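PDB 1A4E: peroxisomal catalase A from Saccharomyces cerevisiae, which catalyses the breakdown of hydrogen peroxide to water and oxygen with a heme cofactor, probably protecting the cell from peroxide made by peroxisomal oxidases. Local coordinates for residues Ala104-Asp109 against Pro241-Gln246; Gly200-Trp205 against Trp212-Val217; Gln314-Pro319 against Asp343-Arg348. All coordinates share one frame; numbering follows the deposited sequence.

Interaction 1: residues Ala104-Asp109 against Pro241-Gln246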
loop_
_atom_site.group_PDB
_atom_site.type_symbol
_atom_site.label_atom_id
_atom_site.label_comp_id
_atom_site.label_asym_id
_atom_site.label_seq_id
_atom_site.Cartn_x
_atom_site.Cartn_y
_atom_site.Cartn_z
ATOM N N ALA B 104 -20.326 -9.623 16.529
ATOM C CA ALA B 104 -21.560 -10.380 16.396
ATOM C C ALA B 104 -22.636 -9.783 15.521
ATOM O O ALA B 104 -22.746 -8.577 15.338
ATOM C CB ALA B 104 -22.185 -10.604 17.750
ATOM N N ASP B 105 -23.456 -10.674 14.980
ATOM C CA ASP B 105 -24.572 -10.293 14.137
ATOM C C ASP B 105 -25.745 -9.638 14.829
ATOM O O ASP B 105 -26.354 -8.714 14.287
ATOM C CB ASP B 105 -25.103 -11.512 13.402
ATOM C CG ASP B 105 -24.340 -11.860 12.141
ATOM O OD1 ASP B 105 -23.559 -11.047 11.655
ATOM O OD2 ASP B 105 -24.549 -12.948 11.624
ATOM N N THR B 106 -26.076 -10.144 16.020
ATOM C CA THR B 106 -27.238 -9.663 16.747
ATOM C C THR B 106 -26.891 -8.664 17.848
ATOM O O THR B 106 -27.037 -8.928 19.042
ATOM C CB THR B 106 -28.020 -10.903 17.311
ATOM O OG1 THR B 106 -27.144 -11.630 18.161
ATOM C CG2 THR B 106 -28.547 -11.808 16.202
ATOM N N VAL B 107 -26.346 -7.517 17.429
ATOM C CA VAL B 107 -26.082 -6.398 18.333
ATOM C C VAL B 107 -27.047 -5.268 17.980
ATOM O O VAL B 107 -27.738 -5.334 16.962
ATOM C CB VAL B 107 -24.628 -5.823 18.218
ATOM C CG1 VAL B 107 -23.651 -6.872 18.711
ATOM C CG2 VAL B 107 -24.325 -5.380 16.787
ATOM N N ARG B 108 -27.146 -4.219 18.795
ATOM C CA ARG B 108 -27.976 -3.083 18.441
ATOM C C ARG B 108 -27.136 -2.185 17.556
ATOM O O ARG B 108 -26.009 -1.822 17.883
ATOM C CB ARG B 108 -28.418 -2.348 19.705
ATOM C CG ARG B 108 -28.986 -0.952 19.473
ATOM C CD ARG B 108 -29.750 -0.480 20.694
ATOM N NE ARG B 108 -31.085 -1.037 20.585
ATOM C CZ ARG B 108 -31.597 -1.878 21.472
ATOM N NH1 ARG B 108 -30.934 -2.277 22.543
ATOM N NH2 ARG B 108 -32.791 -2.368 21.236
ATOM N N ASP B 109 -27.719 -1.878 16.404
ATOM C CA ASP B 109 -27.111 -1.018 15.398
ATOM C C ASP B 109 -28.124 -0.787 14.291
ATOM O O ASP B 109 -29.098 -1.534 14.193
ATOM C CB ASP B 109 -25.872 -1.665 14.758
ATOM C CG ASP B 109 -24.531 -1.019 15.076
ATOM O OD1 ASP B 109 -24.471 0.056 15.673
ATOM O OD2 ASP B 109 -23.524 -1.612 14.707
ATOM N N PRO B 241 -22.305 -15.902 17.012
ATOM C CA PRO B 241 -21.956 -14.581 16.478
ATOM C C PRO B 241 -22.283 -14.378 15.006
ATOM O O PRO B 241 -22.272 -13.257 14.510
ATOM C CB PRO B 241 -20.477 -14.444 16.744
ATOM C CG PRO B 241 -20.201 -15.450 17.834
ATOM C CD PRO B 241 -21.107 -16.602 17.466
ATOM N N ASP B 242 -22.550 -15.477 14.290
ATOM C CA ASP B 242 -22.824 -15.442 12.861
ATOM C C ASP B 242 -24.223 -15.910 12.503
ATOM O O ASP B 242 -24.472 -16.451 11.422
ATOM C CB ASP B 242 -21.788 -16.297 12.146
ATOM C CG ASP B 242 -20.375 -15.797 12.375
ATOM O OD1 ASP B 242 -20.054 -14.686 11.956
ATOM O OD2 ASP B 242 -19.601 -16.509 13.000
ATOM N N TYR B 243 -25.149 -15.601 13.417
ATOM C CA TYR B 243 -26.543 -15.987 13.308
ATOM C C TYR B 243 -27.234 -15.522 12.028
ATOM O O TYR B 243 -27.827 -16.347 11.333
ATOM C CB TYR B 243 -27.252 -15.446 14.545
ATOM C CG TYR B 243 -28.702 -15.882 14.670
ATOM C CD1 TYR B 243 -29.019 -17.179 15.085
ATOM C CD2 TYR B 243 -29.718 -14.972 14.367
ATOM C CE1 TYR B 243 -30.356 -17.564 15.190
ATOM C CE2 TYR B 243 -31.053 -15.354 14.469
ATOM C CZ TYR B 243 -31.361 -16.649 14.878
ATOM O OH TYR B 243 -32.683 -17.022 14.985
ATOM N N CYS B 244 -27.154 -14.225 11.696
ATOM C CA CYS B 244 -27.790 -13.689 10.504
ATOM C C CYS B 244 -27.102 -14.142 9.222
ATOM O O CYS B 244 -27.775 -14.349 8.215
ATOM C CB CYS B 244 -27.805 -12.167 10.597
ATOM S SG CYS B 244 -28.754 -11.545 12.012
ATOM N N GLN B 245 -25.776 -14.343 9.231
ATOM C CA GLN B 245 -25.043 -14.883 8.089
ATOM C C GLN B 245 -25.505 -16.310 7.804
ATOM O O GLN B 245 -25.767 -16.677 6.658
ATOM C CB GLN B 245 -23.530 -14.856 8.396
ATOM C CG GLN B 245 -22.582 -15.642 7.476
ATOM C CD GLN B 245 -22.705 -15.306 6.001
ATOM O OE1 GLN B 245 -22.589 -14.156 5.598
ATOM N NE2 GLN B 245 -22.954 -16.292 5.145
ATOM N N GLN B 246 -25.629 -17.103 8.867
ATOM C CA GLN B 246 -26.105 -18.464 8.764
ATOM C C GLN B 246 -27.550 -18.508 8.277
ATOM O O GLN B 246 -27.904 -19.355 7.458
ATOM C CB GLN B 246 -25.996 -19.110 10.117
ATOM C CG GLN B 246 -26.352 -20.570 10.053
ATOM C CD GLN B 246 -26.090 -21.324 11.335
ATOM O OE1 GLN B 246 -26.488 -22.479 11.442
ATOM N NE2 GLN B 246 -25.413 -20.767 12.337
HETATM O O HOH W 1 -21.646 -12.984 10.366
#
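The carboxylate of Asp105 meets the first turn of helix 243-253 through OD2, which accepts a hydrogen bond from Gln245 N at 3.0 Å. That donor comes from the syn side and stands 33° out of the carboxylate plane, and the N-H...O angle of 158° shows a fairly straight bond. Cys244 N lies 2.9 Å from the same OD2. Over one face of the group stands Pro241 O, 3.4 Å from Asp105 CG. At the other corner, OD1 is bonded to His58 NE2, and a water links OD1 to Asp242 OD1. The ring of Tyr243 is touched obliquely at CD2 by the methyl CG2 of Thr106, 3.8 Å away.

An acidic side chain from a distant loop sits at the N terminus of a helix, where the amides of the first turn and the helix end would probably stabilise its negative charge. Asp242 occupies the N-cap position, yet its side chain makes no capping bond; its CB points away from the loop, and OD1 forms a salt bridge with Arg151 of the second subunit.

The backbone supports this placement. Asp105 N donates to Pro241 O at 2.9 Å in a bent N-H...O bond, and the same oxygen receives a CA-H...O contact from Ala104 CA at 3.5 Å. Ala104 CB packs on Pro241 CB. Thr106 turns OG1 between its backbone N and carbonyl carbon (chi1 59°), where it bonds to Ala233 O of helix 230-239, while CG2, beside the backbone N, is left to meet Tyr243. Cys244 SG lies 3.9 Å from Asp105 CB, flanking the carboxylate's stem.

Interaction 2: residues Gly200-Trp205 against Trp212-Val217. With HEM (protoporphyrin IX containing Fe), chain I.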
loop_
_atom_site.group_PDB
_atom_site.type_symbol
_atom_site.label_atom_id
_atom_site.label_comp_id
_atom_site.label_asym_id
_atom_site.label_seq_id
_atom_site.Cartn_x
_atom_site.Cartn_y
_atom_site.Cartn_z
ATOM N N GLY B 200 -33.043 6.935 2.638
ATOM C CA GLY B 200 -32.697 7.897 3.671
ATOM C C GLY B 200 -32.760 9.308 3.112
ATOM O O GLY B 200 -33.543 10.145 3.547
ATOM N N HIS B 201 -31.898 9.553 2.129
ATOM C CA HIS B 201 -31.835 10.813 1.432
ATOM C C HIS B 201 -32.889 10.910 0.338
ATOM O O HIS B 201 -33.483 9.942 -0.139
ATOM C CB HIS B 201 -30.485 10.999 0.760
ATOM C CG HIS B 201 -29.267 10.729 1.615
ATOM N ND1 HIS B 201 -28.689 11.491 2.525
ATOM C CD2 HIS B 201 -28.540 9.572 1.527
ATOM C CE1 HIS B 201 -27.649 10.849 2.988
ATOM N NE2 HIS B 201 -27.566 9.696 2.384
ATOM N N THR B 202 -33.070 12.163 -0.063
ATOM C CA THR B 202 -33.875 12.513 -1.208
ATOM C C THR B 202 -32.920 12.414 -2.397
ATOM O O THR B 202 -31.781 12.887 -2.347
ATOM C CB THR B 202 -34.405 13.955 -1.041
ATOM O OG1 THR B 202 -35.329 13.953 0.041
ATOM C CG2 THR B 202 -35.080 14.470 -2.287
ATOM N N TYR B 203 -33.356 11.735 -3.454
ATOM C CA TYR B 203 -32.604 11.684 -4.693
ATOM C C TYR B 203 -33.412 12.415 -5.754
ATOM O O TYR B 203 -34.552 12.800 -5.514
ATOM C CB TYR B 203 -32.381 10.234 -5.100
ATOM C CG TYR B 203 -31.301 9.538 -4.271
ATOM C CD1 TYR B 203 -31.557 9.074 -2.969
ATOM C CD2 TYR B 203 -30.040 9.348 -4.844
ATOM C CE1 TYR B 203 -30.552 8.425 -2.249
ATOM C CE2 TYR B 203 -29.034 8.700 -4.129
ATOM C CZ TYR B 203 -29.294 8.246 -2.837
ATOM O OH TYR B 203 -28.287 7.609 -2.139
ATOM N N LYS B 204 -32.837 12.687 -6.926
ATOM C CA LYS B 204 -33.567 13.329 -8.001
ATOM C C LYS B 204 -33.605 12.394 -9.188
ATOM O O LYS B 204 -32.563 12.066 -9.747
ATOM C CB LYS B 204 -32.903 14.645 -8.412
ATOM C CG LYS B 204 -33.077 15.723 -7.342
ATOM C CD LYS B 204 -32.544 17.068 -7.812
ATOM C CE LYS B 204 -31.024 17.087 -7.877
ATOM N NZ LYS B 204 -30.538 18.337 -8.431
ATOM N N TRP B 205 -34.788 11.882 -9.540
ATOM C CA TRP B 205 -34.932 11.031 -10.710
ATOM C C TRP B 205 -35.620 11.813 -11.818
ATOM O O TRP B 205 -36.519 12.613 -11.562
ATOM C CB TRP B 205 -35.753 9.778 -10.370
ATOM C CG TRP B 205 -35.096 8.765 -9.423
ATOM C CD1 TRP B 205 -33.885 8.996 -8.806
ATOM C CD2 TRP B 205 -35.623 7.546 -9.068
ATOM N NE1 TRP B 205 -33.649 7.947 -8.063
ATOM C CE2 TRP B 205 -34.648 7.058 -8.182
ATOM C CE3 TRP B 205 -36.760 6.789 -9.350
ATOM C CZ2 TRP B 205 -34.789 5.811 -7.572
ATOM C CZ3 TRP B 205 -36.900 5.539 -8.733
ATOM C CH2 TRP B 205 -35.925 5.050 -7.853
ATOM N N TRP B 212 -38.566 16.196 -13.652
ATOM C CA TRP B 212 -37.894 15.539 -12.546
ATOM C C TRP B 212 -38.664 15.583 -11.240
ATOM O O TRP B 212 -39.514 16.445 -11.021
ATOM C CB TRP B 212 -36.508 16.167 -12.332
ATOM C CG TRP B 212 -36.502 17.637 -11.926
ATOM C CD1 TRP B 212 -36.602 18.634 -12.858
ATOM C CD2 TRP B 212 -36.388 18.122 -10.645
ATOM N NE1 TRP B 212 -36.547 19.749 -12.176
ATOM C CE2 TRP B 212 -36.416 19.501 -10.863
ATOM C CE3 TRP B 212 -36.254 17.610 -9.355
ATOM C CZ2 TRP B 212 -36.319 20.391 -9.799
ATOM C CZ3 TRP B 212 -36.156 18.502 -8.288
ATOM C CH2 TRP B 212 -36.187 19.881 -8.508
ATOM N N HIS B 213 -38.334 14.647 -10.350
ATOM C CA HIS B 213 -38.952 14.577 -9.041
ATOM C C HIS B 213 -37.948 14.288 -7.936
ATOM O O HIS B 213 -36.895 13.693 -8.156
ATOM C CB HIS B 213 -40.009 13.477 -8.994
ATOM C CG HIS B 213 -41.308 13.743 -9.747
ATOM N ND1 HIS B 213 -41.535 13.634 -11.046
ATOM C CD2 HIS B 213 -42.497 14.100 -9.159
ATOM C CE1 HIS B 213 -42.796 13.898 -11.275
ATOM N NE2 HIS B 213 -43.366 14.177 -10.133
ATOM N N TYR B 214 -38.264 14.774 -6.733
ATOM C CA TYR B 214 -37.547 14.399 -5.530
ATOM C C TYR B 214 -38.129 13.044 -5.169
ATOM O O TYR B 214 -39.347 12.866 -5.134
ATOM C CB TYR B 214 -37.809 15.362 -4.388
ATOM C CG TYR B 214 -37.172 16.735 -4.556
ATOM C CD1 TYR B 214 -35.786 16.885 -4.717
ATOM C CD2 TYR B 214 -37.988 17.864 -4.528
ATOM C CE1 TYR B 214 -35.218 18.154 -4.844
ATOM C CE2 TYR B 214 -37.426 19.136 -4.659
ATOM C CZ TYR B 214 -36.045 19.274 -4.815
ATOM O OH TYR B 214 -35.491 20.535 -4.921
ATOM N N VAL B 215 -37.260 12.068 -4.911
ATOM C CA VAL B 215 -37.665 10.685 -4.680
ATOM C C VAL B 215 -37.088 10.128 -3.388
ATOM O O VAL B 215 -35.959 10.451 -3.018
ATOM C CB VAL B 215 -37.203 9.809 -5.895
ATOM C CG1 VAL B 215 -37.541 8.348 -5.667
ATOM C CG2 VAL B 215 -37.936 10.230 -7.165
ATOM N N GLN B 216 -37.862 9.331 -2.643
ATOM C CA GLN B 216 -37.334 8.565 -1.516
ATOM C C GLN B 216 -37.743 7.121 -1.756
ATOM O O GLN B 216 -38.871 6.839 -2.158
ATOM C CB GLN B 216 -37.896 9.050 -0.187
ATOM C CG GLN B 216 -37.196 10.360 0.117
ATOM C CD GLN B 216 -36.989 10.676 1.579
ATOM O OE1 GLN B 216 -37.340 9.923 2.479
ATOM N NE2 GLN B 216 -36.385 11.819 1.850
ATOM N N VAL B 217 -36.797 6.190 -1.572
ATOM C CA VAL B 217 -37.036 4.786 -1.892
ATOM C C VAL B 217 -37.227 3.926 -0.646
ATOM O O VAL B 217 -36.556 4.081 0.373
ATOM C CB VAL B 217 -35.852 4.272 -2.757
ATOM C CG1 VAL B 217 -36.181 2.898 -3.315
ATOM C CG2 VAL B 217 -35.598 5.203 -3.943
HETATM C CHA HEM I . -20.301 2.279 4.299
HETATM C CHB HEM I . -19.024 6.895 4.559
HETATM C CHC HEM I . -23.524 8.050 5.712
HETATM C CHD HEM I . -24.925 3.633 4.422
HETATM C C1A HEM I . -19.530 3.420 4.431
HETATM C C2A HEM I . -18.117 3.482 4.112
HETATM C C3A HEM I . -17.775 4.793 4.099
HETATM C C4A HEM I . -18.969 5.527 4.445
HETATM C CMA HEM I . -16.437 5.408 3.719
HETATM C CAA HEM I . -17.220 2.304 3.776
HETATM C CBA HEM I . -17.023 2.251 2.277
HETATM C CGA HEM I . -16.126 1.135 1.791
HETATM O O1A HEM I . -15.025 0.946 2.303
HETATM O O2A HEM I . -16.541 0.458 0.864
HETATM C C1B HEM I . -20.154 7.620 4.870
HETATM C C2B HEM I . -20.156 9.046 5.093
HETATM C C3B HEM I . -21.418 9.377 5.530
HETATM C C4B HEM I . -22.162 8.126 5.532
HETATM C CMB HEM I . -18.930 9.928 4.882
HETATM C CAB HEM I . -21.952 10.611 5.919
HETATM C CBB HEM I . -21.377 11.951 5.717
HETATM C C1C HEM I . -24.313 6.952 5.434
HETATM C C2C HEM I . -25.753 7.003 5.328
HETATM C C3C HEM I . -26.158 5.773 4.898
HETATM C C4C HEM I . -24.953 4.977 4.758
HETATM C CMC HEM I . -26.601 8.243 5.602
HETATM C CAC HEM I . -27.443 5.353 4.587
HETATM C CBC HEM I . -28.261 5.983 3.573
HETATM C C1D HEM I . -23.781 2.867 4.296
HETATM C C2D HEM I . -23.770 1.463 3.973
HETATM C C3D HEM I . -22.473 1.085 3.969
HETATM C C4D HEM I . -21.689 2.250 4.275
HETATM C CMD HEM I . -24.971 0.578 3.669
HETATM C CAD HEM I . -21.943 -0.318 3.743
HETATM C CBD HEM I . -21.656 -0.659 2.299
HETATM C CGD HEM I . -21.193 -2.100 2.188
HETATM O O1D HEM I . -21.945 -2.995 2.548
HETATM O O2D HEM I . -20.074 -2.344 1.754
HETATM N NA HEM I . -20.052 4.689 4.607
HETATM N NB HEM I . -21.388 7.064 5.114
HETATM N NC HEM I . -23.824 5.725 5.039
HETATM N ND HEM I . -22.498 3.351 4.465
HETATM FE FE HEM I . -21.938 5.194 4.848
HETATM O O HOH W 2 -35.970 10.177 4.905
#
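Val215 sets its CG1 methyl squarely over the six-membered ring of Trp205, 3.9 Å from the centroid and 6° off the ring normal, a CH-pi contact. With CG1 anti to the backbone N (chi1 177°), the other branch, CG2, falls beside Trp205 CB and CG. Val217 reaches the far end of the same indole, its CG2 lying 3.8 Å from Trp205 CZ2.

Tyr203 pairs with Val215 and Trp205 with His213, both antiparallel hydrogen-bonded pairs; Lys204 and Tyr214 form the non-hydrogen-bonded pair between them. This is the beta hairpin of strands 203-206 and 212-221, and the latter continues the antiparallel sheet by pairing with strand 259-267.

On the opposite face, the Lys204 chain runs beside two rings, CG touching Tyr214 CD1 and CD 3.9 Å from Trp212 CZ3; a bend at chi3 takes NZ onward to Glu409, Gln405 and Gln408. Thr202 has OG1 beside its backbone N (chi1 -68°) and CG2 anti to that N, which puts CG2 3.5 Å from Tyr214 CD1 and leaves OG1 for Gln216 NE2 and Val279 O. The amide of Gln216, its chain bent at chi2, donates to Thr202 OG1 in its own plane at 3.0 Å, while its OE1 shares a water with Gly200 O. A leucine in place of Gln216 would probably leave Thr202 OG1 without this donor and the water without one of its anchors. His201 brings NE2 within 3.7 Å of heme CMC, while its ND1 is held by a hydrogen bond to Asp331 OD2.

Interaction 3: residues Gln314-Pro319 against Asp343-Arg348. With HEM (protoporphyrin IX containing Fe), chain I.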
loop_
_atom_site.group_PDB
_atom_site.type_symbol
_atom_site.label_atom_id
_atom_site.label_comp_id
_atom_site.label_asym_id
_atom_site.label_seq_id
_atom_site.Cartn_x
_atom_site.Cartn_y
_atom_site.Cartn_z
ATOM N N GLN B 314 -14.508 -8.090 -1.005
ATOM C CA GLN B 314 -13.944 -7.205 -2.007
ATOM C C GLN B 314 -14.967 -6.326 -2.731
ATOM O O GLN B 314 -14.602 -5.508 -3.581
ATOM C CB GLN B 314 -13.185 -8.021 -3.035
ATOM C CG GLN B 314 -11.874 -8.551 -2.486
ATOM C CD GLN B 314 -10.915 -8.997 -3.576
ATOM O OE1 GLN B 314 -9.751 -8.592 -3.610
ATOM N NE2 GLN B 314 -11.370 -9.834 -4.503
ATOM N N ALA B 315 -16.259 -6.462 -2.397
ATOM C CA ALA B 315 -17.308 -5.686 -3.037
ATOM C C ALA B 315 -17.236 -4.227 -2.620
ATOM O O ALA B 315 -17.034 -3.896 -1.453
ATOM C CB ALA B 315 -18.663 -6.234 -2.648
ATOM N N ALA B 316 -17.389 -3.361 -3.619
ATOM C CA ALA B 316 -17.309 -1.922 -3.436
ATOM C C ALA B 316 -18.615 -1.263 -3.842
ATOM O O ALA B 316 -19.043 -1.369 -4.986
ATOM C CB ALA B 316 -16.204 -1.349 -4.295
ATOM N N PHE B 317 -19.241 -0.567 -2.896
ATOM C CA PHE B 317 -20.522 0.109 -3.091
ATOM C C PHE B 317 -20.340 1.602 -2.862
ATOM O O PHE B 317 -19.704 2.003 -1.883
ATOM C CB PHE B 317 -21.568 -0.390 -2.105
ATOM C CG PHE B 317 -21.889 -1.871 -2.197
ATOM C CD1 PHE B 317 -22.899 -2.319 -3.052
ATOM C CD2 PHE B 317 -21.174 -2.784 -1.424
ATOM C CE1 PHE B 317 -23.186 -3.681 -3.131
ATOM C CE2 PHE B 317 -21.469 -4.145 -1.512
ATOM C CZ PHE B 317 -22.473 -4.595 -2.364
ATOM N N ALA B 318 -20.895 2.436 -3.755
ATOM C CA ALA B 318 -20.751 3.886 -3.684
ATOM C C ALA B 318 -21.987 4.611 -4.212
ATOM O O ALA B 318 -22.493 4.242 -5.276
ATOM C CB ALA B 318 -19.553 4.334 -4.512
ATOM N N PRO B 319 -22.514 5.648 -3.542
ATOM C CA PRO B 319 -23.602 6.485 -4.037
ATOM C C PRO B 319 -23.291 7.192 -5.352
ATOM O O PRO B 319 -24.190 7.546 -6.115
ATOM C CB PRO B 319 -23.867 7.440 -2.902
ATOM C CG PRO B 319 -23.416 6.679 -1.692
ATOM C CD PRO B 319 -22.141 6.046 -2.193
ATOM N N ASP B 343 -13.299 6.893 -2.740
ATOM C CA ASP B 343 -12.019 7.204 -2.127
ATOM C C ASP B 343 -11.592 6.096 -1.168
ATOM O O ASP B 343 -10.426 5.701 -1.140
ATOM C CB ASP B 343 -12.142 8.525 -1.381
ATOM C CG ASP B 343 -10.871 8.952 -0.656
ATOM O OD1 ASP B 343 -9.885 9.273 -1.309
ATOM O OD2 ASP B 343 -10.857 8.968 0.570
ATOM N N ALA B 344 -12.547 5.596 -0.372
ATOM C CA ALA B 344 -12.274 4.509 0.552
ATOM C C ALA B 344 -11.915 3.257 -0.233
ATOM O O ALA B 344 -11.030 2.515 0.180
ATOM C CB ALA B 344 -13.495 4.211 1.404
ATOM N N HIS B 345 -12.532 3.052 -1.404
ATOM C CA HIS B 345 -12.276 1.887 -2.243
ATOM C C HIS B 345 -10.865 1.899 -2.809
ATOM O O HIS B 345 -10.229 0.850 -2.907
ATOM C CB HIS B 345 -13.261 1.837 -3.413
ATOM C CG HIS B 345 -14.739 1.783 -3.041
ATOM N ND1 HIS B 345 -15.765 2.157 -3.798
ATOM C CD2 HIS B 345 -15.248 1.355 -1.836
ATOM C CE1 HIS B 345 -16.861 1.976 -3.101
ATOM N NE2 HIS B 345 -16.541 1.495 -1.924
ATOM N N ARG B 346 -10.363 3.087 -3.186
ATOM C CA ARG B 346 -9.017 3.233 -3.733
ATOM C C ARG B 346 -7.972 2.848 -2.703
ATOM O O ARG B 346 -6.961 2.248 -3.048
ATOM C CB ARG B 346 -8.775 4.674 -4.192
ATOM C CG ARG B 346 -9.643 4.996 -5.400
ATOM C CD ARG B 346 -9.616 6.472 -5.761
ATOM N NE ARG B 346 -10.661 6.749 -6.738
ATOM C CZ ARG B 346 -11.635 7.649 -6.522
ATOM N NH1 ARG B 346 -11.707 8.357 -5.407
ATOM N NH2 ARG B 346 -12.609 7.793 -7.411
ATOM N N TYR B 347 -8.239 3.143 -1.431
ATOM C CA TYR B 347 -7.375 2.747 -0.339
ATOM C C TYR B 347 -7.461 1.270 0.037
ATOM O O TYR B 347 -6.453 0.570 0.076
ATOM C CB TYR B 347 -7.713 3.580 0.882
ATOM C CG TYR B 347 -6.921 3.165 2.104
ATOM C CD1 TYR B 347 -5.538 3.362 2.172
ATOM C CD2 TYR B 347 -7.617 2.590 3.162
ATOM C CE1 TYR B 347 -4.857 2.976 3.329
ATOM C CE2 TYR B 347 -6.937 2.204 4.311
ATOM C CZ TYR B 347 -5.567 2.412 4.389
ATOM O OH TYR B 347 -4.927 2.060 5.555
ATOM N N ARG B 348 -8.681 0.844 0.364
ATOM C CA ARG B 348 -8.992 -0.477 0.895
ATOM C C ARG B 348 -8.797 -1.640 -0.065
ATOM O O ARG B 348 -8.362 -2.729 0.317
ATOM C CB ARG B 348 -10.435 -0.424 1.392
ATOM C CG ARG B 348 -11.022 -1.655 2.054
ATOM C CD ARG B 348 -12.507 -1.386 2.240
ATOM N NE ARG B 348 -13.262 -2.525 1.755
ATOM C CZ ARG B 348 -14.203 -2.421 0.832
ATOM N NH1 ARG B 348 -14.530 -1.267 0.282
ATOM N NH2 ARG B 348 -14.799 -3.515 0.415
HETATM C CHA HEM I . -20.301 2.279 4.299
HETATM C CHB HEM I . -19.024 6.895 4.559
HETATM C CHC HEM I . -23.524 8.050 5.712
HETATM C CHD HEM I . -24.925 3.633 4.422
HETATM C C1A HEM I . -19.530 3.420 4.431
HETATM C C2A HEM I . -18.117 3.482 4.112
HETATM C C3A HEM I . -17.775 4.793 4.099
HETATM C C4A HEM I . -18.969 5.527 4.445
HETATM C CMA HEM I . -16.437 5.408 3.719
HETATM C CAA HEM I . -17.220 2.304 3.776
HETATM C CBA HEM I . -17.023 2.251 2.277
HETATM C CGA HEM I . -16.126 1.135 1.791
HETATM O O1A HEM I . -15.025 0.946 2.303
HETATM O O2A HEM I . -16.541 0.458 0.864
HETATM C C1B HEM I . -20.154 7.620 4.870
HETATM C C2B HEM I . -20.156 9.046 5.093
HETATM C C3B HEM I . -21.418 9.377 5.530
HETATM C C4B HEM I . -22.162 8.126 5.532
HETATM C CMB HEM I . -18.930 9.928 4.882
HETATM C CAB HEM I . -21.952 10.611 5.919
HETATM C CBB HEM I . -21.377 11.951 5.717
HETATM C C1C HEM I . -24.313 6.952 5.434
HETATM C C2C HEM I . -25.753 7.003 5.328
HETATM C C3C HEM I . -26.158 5.773 4.898
HETATM C C4C HEM I . -24.953 4.977 4.758
HETATM C CMC HEM I . -26.601 8.243 5.602
HETATM C CAC HEM I . -27.443 5.353 4.587
HETATM C CBC HEM I . -28.261 5.983 3.573
HETATM C C1D HEM I . -23.781 2.867 4.296
HETATM C C2D HEM I . -23.770 1.463 3.973
HETATM C C3D HEM I . -22.473 1.085 3.969
HETATM C C4D HEM I . -21.689 2.250 4.275
HETATM C CMD HEM I . -24.971 0.578 3.669
HETATM C CAD HEM I . -21.943 -0.318 3.743
HETATM C CBD HEM I . -21.656 -0.659 2.299
HETATM C CGD HEM I . -21.193 -2.100 2.188
HETATM O O1D HEM I . -21.945 -2.995 2.548
HETATM O O2D HEM I . -20.074 -2.344 1.754
HETATM N NA HEM I . -20.052 4.689 4.607
HETATM N NB HEM I . -21.388 7.064 5.114
HETATM N NC HEM I . -23.824 5.725 5.039
HETATM N ND HEM I . -22.498 3.351 4.465
HETATM FE FE HEM I . -21.938 5.194 4.848
#
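Ala316 lays its CB on the imidazole of His345, 3.5 Å from the ring centroid and 6° off the normal, a CH-pi contact over the centre of one face. At the rim, Phe317 O lies near the ring plane, 3.1 Å from CE1, and NE2 gives a weak hydrogen bond to propionate oxygen O2A of the heme (3.0 Å). Ala318 CB adds a contact at CE1. With CB of His345 already directed at the loop, CG beside the backbone N sets the ring against Ala316.

Arg348 NH2 donates to Ala315 O at 2.9 Å and 163°; the oxygen lies in the guanidinium plane, although the donor stands 40° out of the carbonyl plane. NH1 lies 2.7 Å from heme O2A, so one guanidinium spans loop and propionate, probably offsetting the carboxylate's charge.

Packing thins toward Gln314. The CA atoms of Gln314 and Arg348 are 8.8 Å apart, against 6.4 Å for Ala316 and His345. Gln314 points its CB away from the helix, and its NE2 bonds to Asn377 O of the third subunit. This looser end is buried at a subunit boundary, not at solvent.

Phe317, Ala344, His345 and Arg348 line the propionate end of the heme pocket. Helix 332-348 also carries Tyr341, the axial iron ligand, against which Ala318 packs, while Phe317 turns the other way onto strands 112-119 and 122-129.

In the fold
From the N terminus, the chain first passes 104-109, in the loop between strands 87-95 and 112-119, and interaction 1 closes when 241-246, at the start of helix 243-253, returns to it after 131 intervening residues. Interaction 2 falls wholly within that span: its hairpin opens at 200-205 and closes at 212-217 across six residues. Interaction 3 follows in series, joining the 314-319 loop to the end of helix 332-348 across 23 residues; no pair crosses. Interactions 1 and 2 lie on opposite sides of the chain's centre. Interactions 2 and 3, about 4 Å apart at their nearest atoms, touch the same heme, whereas interactions 1 and 3 both reach the second subunit.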